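Local coordinates for phosphoglycerol transferase GacH (PDB 6DGM), which probably transfers glycerol phosphate to a streptococcal rhamnose polysaccharide, with this manganese-binding sulfatase-family domain as its catalytic part, at residues 41-46 and 198-203. Sequence-based numbering, arbitrary orientation.
Sequences VIYLLS and SQFFSV
Val41, Ile42, Tyr43 and Leu44 pair in register with Phe200, Phe201, Ser202 and Val203 as neighbouring parallel strands in the central sheet of an alkaline-phosphatase-like α/β fold. Five backbone hydrogen bonds zip them together. Val41 and Tyr43 each give N-H to one residue and accept from another: Val41 N reaches Gln199 O at 2.9 Å, and Phe201 N returns to Val41 O. Tyr43 N to Phe201 O, Val203 N to Tyr43 O and Leu45 N to Val203 O continue the ladder, while Ile42 and Leu44 turn their backbone groups to strand 263-269.

Apolar side chains cover the face of Ile42 and Leu44. Beta-branched Val203 fits close to the sheet under helix 182-192, its CG1 3.6 Å from Leu44 CD2; Ile42 and Phe201 point the same way, the branched aliphatic chain packing along the buried ring with CG1 3.8 Å from Phe201 CD1.

The opposite face mixes rings with small, polar Ser202, whose OG meets Tyr152 OH. Leu45 extends toward helix 89-98, its side chain about 5 Å from the bound manganese ion. Phe200 turns its edge to the face of Tyr43 in a T-shaped stack, ring centroids 5.1 Å apart and planes at 72°. Tyr43 combines that flat apolar face with a hydroxyl hydrogen-bonded to Thr315 OG1. With its CG anti to the backbone N (chi1 177°), Phe200 swings its ring past Val41 CG1 and sets CE1 over the centre of the Tyr43 ring, 3.9 Å above its plane.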
ATOM      1  N   VAL A  41      -8.704  -0.156  10.316  1.00 15.58           N
ATOM      2  CA  VAL A  41      -7.976  -0.477   9.098  1.00 16.03           C
ATOM      3  C   VAL A  41      -6.502  -0.192   9.330  1.00 15.98           C
ATOM      4  O   VAL A  41      -6.146   0.870   9.864  1.00 15.65           O
ATOM      5  CB  VAL A  41      -8.517   0.322   7.897  1.00 15.67           C
ATOM      6  CG1 VAL A  41      -7.589   0.165   6.731  1.00 15.76           C
ATOM      7  CG2 VAL A  41      -9.945  -0.161   7.557  1.00 16.83           C
ATOM      8  N   ILE A  42      -5.659  -1.150   8.952  1.00 16.19           N
ATOM      9  CA  ILE A  42      -4.210  -1.061   9.091  1.00 15.21           C
ATOM     10  C   ILE A  42      -3.595  -1.209   7.705  1.00 15.28           C
ATOM     11  O   ILE A  42      -3.759  -2.254   7.068  1.00 15.85           O
ATOM     12  CB  ILE A  42      -3.668  -2.149  10.028  1.00 15.76           C
ATOM     13  CG1 ILE A  42      -4.270  -2.012  11.432  1.00 16.51           C
ATOM     14  CG2 ILE A  42      -2.144  -2.067  10.077  1.00 15.85           C
ATOM     15  CD1 ILE A  42      -4.149  -3.276  12.282  1.00 16.74           C
ATOM     16  N   TYR A  43      -2.914  -0.173   7.231  1.00 14.76           N
ATOM     17  CA  TYR A  43      -2.135  -0.250   5.999  1.00 14.61           C
ATOM     18  C   TYR A  43      -0.706  -0.562   6.412  1.00 14.83           C
ATOM     19  O   TYR A  43      -0.079   0.235   7.113  1.00 15.29           O
ATOM     20  CB  TYR A  43      -2.192   1.050   5.198  1.00 13.79           C
ATOM     21  CG  TYR A  43      -3.414   1.231   4.323  1.00 14.74           C
ATOM     22  CD1 TYR A  43      -4.566   0.486   4.528  1.00 15.77           C
ATOM     23  CD2 TYR A  43      -3.418   2.168   3.301  1.00 14.92           C
ATOM     24  CE1 TYR A  43      -5.687   0.669   3.726  1.00 16.97           C
ATOM     25  CE2 TYR A  43      -4.527   2.353   2.497  1.00 15.91           C
ATOM     26  CZ  TYR A  43      -5.653   1.609   2.708  1.00 16.63           C
ATOM     27  OH  TYR A  43      -6.762   1.787   1.899  1.00 16.61           O
ATOM     28  N   LEU A  44      -0.216  -1.729   6.024  1.00 14.61           N
ATOM     29  CA  LEU A  44       1.049  -2.273   6.525  1.00 15.05           C
ATOM     30  C   LEU A  44       1.980  -2.409   5.328  1.00 14.45           C
ATOM     31  O   LEU A  44       1.898  -3.380   4.571  1.00 14.66           O
ATOM     32  CB  LEU A  44       0.794  -3.616   7.183  1.00 18.72           C
ATOM     33  CG  LEU A  44       1.818  -4.155   8.187  1.00 24.95           C
ATOM     34  CD1 LEU A  44       3.200  -4.195   7.570  1.00 23.92           C
ATOM     35  CD2 LEU A  44       1.837  -3.337   9.448  1.00 31.01           C
ATOM     36  N   LEU A  45       2.830  -1.405   5.132  1.00 13.71           N
ATOM     37  CA  LEU A  45       3.877  -1.437   4.117  1.00 13.77           C
ATOM     38  C   LEU A  45       5.030  -2.228   4.712  1.00 12.92           C
ATOM     39  O   LEU A  45       5.669  -1.779   5.665  1.00 13.09           O
ATOM     40  CB  LEU A  45       4.277  -0.013   3.753  1.00 14.20           C
ATOM     41  CG  LEU A  45       5.258   0.171   2.584  1.00 14.65           C
ATOM     42  CD1 LEU A  45       5.353   1.636   2.155  1.00 15.09           C
ATOM     43  CD2 LEU A  45       6.661  -0.387   2.916  1.00 14.30           C
ATOM     44  N   SER A  46       5.273  -3.411   4.165  1.00 12.49           N
ATOM     45  CA  SER A  46       6.302  -4.330   4.645  1.00 13.96           C
ATOM     46  C   SER A  46       7.530  -4.116   3.758  1.00 13.98           C
ATOM     47  O   SER A  46       7.587  -4.596   2.620  1.00 14.31           O
ATOM     48  CB  SER A  46       5.783  -5.762   4.582  1.00 14.96           C
ATOM     49  OG  SER A  46       6.728  -6.675   5.125  1.00 14.90           O
ATOM     50  N   SER A 198     -12.879   3.203  16.134  1.00 18.71           N
ATOM     51  CA  SER A 198     -12.462   2.844  14.782  1.00 18.45           C
ATOM     52  C   SER A 198     -11.205   3.635  14.457  1.00 17.62           C
ATOM     53  O   SER A 198     -11.217   4.877  14.479  1.00 18.01           O
ATOM     54  CB  SER A 198     -13.565   3.159  13.770  1.00 19.88           C
ATOM     55  OG  SER A 198     -14.659   2.280  13.956  1.00 21.46           O
ATOM     56  N   GLN A 199     -10.118   2.916  14.160  1.00 16.84           N
ATOM     57  CA  GLN A 199      -8.812   3.515  13.980  1.00 16.94           C
ATOM     58  C   GLN A 199      -8.265   3.229  12.588  1.00 16.28           C
ATOM     59  O   GLN A 199      -8.574   2.208  11.967  1.00 16.55           O
ATOM     60  CB  GLN A 199      -7.826   2.970  15.025  1.00 17.49           C
ATOM     61  CG  GLN A 199      -8.218   3.279  16.455  1.00 18.18           C
ATOM     62  CD  GLN A 199      -7.400   2.457  17.431  1.00 18.41           C
ATOM     63  OE1 GLN A 199      -7.489   1.231  17.441  1.00 18.55           O
ATOM     64  NE2 GLN A 199      -6.579   3.124  18.223  1.00 18.36           N
ATOM     65  N   PHE A 200      -7.445   4.156  12.104  1.00 15.00           N
ATOM     66  CA  PHE A 200      -6.692   3.965  10.870  1.00 15.09           C
ATOM     67  C   PHE A 200      -5.210   4.049  11.188  1.00 14.93           C
ATOM     68  O   PHE A 200      -4.734   5.060  11.723  1.00 15.04           O
ATOM     69  CB  PHE A 200      -7.045   4.991   9.792  1.00 14.91           C
ATOM     70  CG  PHE A 200      -6.203   4.822   8.559  1.00 15.31           C
ATOM     71  CD1 PHE A 200      -6.501   3.815   7.662  1.00 16.04           C
ATOM     72  CD2 PHE A 200      -5.088   5.604   8.346  1.00 14.90           C
ATOM     73  CE1 PHE A 200      -5.722   3.615   6.553  1.00 17.47           C
ATOM     74  CE2 PHE A 200      -4.293   5.395   7.237  1.00 15.57           C
ATOM     75  CZ  PHE A 200      -4.623   4.398   6.343  1.00 16.46           C
ATOM     76  N   PHE A 201      -4.482   2.991  10.849  1.00 14.77           N
ATOM     77  CA  PHE A 201      -3.041   2.931  11.039  1.00 14.33           C
ATOM     78  C   PHE A 201      -2.357   2.937   9.684  1.00 14.32           C
ATOM     79  O   PHE A 201      -2.735   2.173   8.796  1.00 14.20           O
ATOM     80  CB  PHE A 201      -2.647   1.616  11.718  1.00 13.99           C
ATOM     81  CG  PHE A 201      -3.023   1.519  13.179  1.00 14.88           C
ATOM     82  CD1 PHE A 201      -4.311   1.169  13.564  1.00 15.20           C
ATOM     83  CD2 PHE A 201      -2.071   1.723  14.157  1.00 15.81           C
ATOM     84  CE1 PHE A 201      -4.641   1.053  14.907  1.00 16.36           C
ATOM     85  CE2 PHE A 201      -2.380   1.597  15.486  1.00 16.30           C
ATOM     86  CZ  PHE A 201      -3.679   1.260  15.872  1.00 16.91           C
ATOM     87  N   SER A 202      -1.337   3.782   9.541  1.00 13.91           N
ATOM     88  CA  SER A 202      -0.442   3.741   8.391  1.00 13.22           C
ATOM     89  C   SER A 202       0.933   3.362   8.905  1.00 12.80           C
ATOM     90  O   SER A 202       1.573   4.149   9.609  1.00 13.11           O
ATOM     91  CB  SER A 202      -0.372   5.083   7.674  1.00 13.97           C
ATOM     92  OG  SER A 202       0.492   4.966   6.534  1.00 14.55           O
ATOM     93  N   VAL A 203       1.391   2.170   8.550  1.00 12.84           N
ATOM     94  CA  VAL A 203       2.603   1.590   9.116  1.00 13.82           C
ATOM     95  C   VAL A 203       3.608   1.353   8.002  1.00 14.25           C
ATOM     96  O   VAL A 203       3.259   0.845   6.930  1.00 14.78           O
ATOM     97  CB  VAL A 203       2.267   0.273   9.834  1.00 14.49           C
ATOM     98  CG1 VAL A 203       3.504  -0.326  10.452  1.00 15.34           C
ATOM     99  CG2 VAL A 203       1.193   0.491  10.904  1.00 14.90           C
TER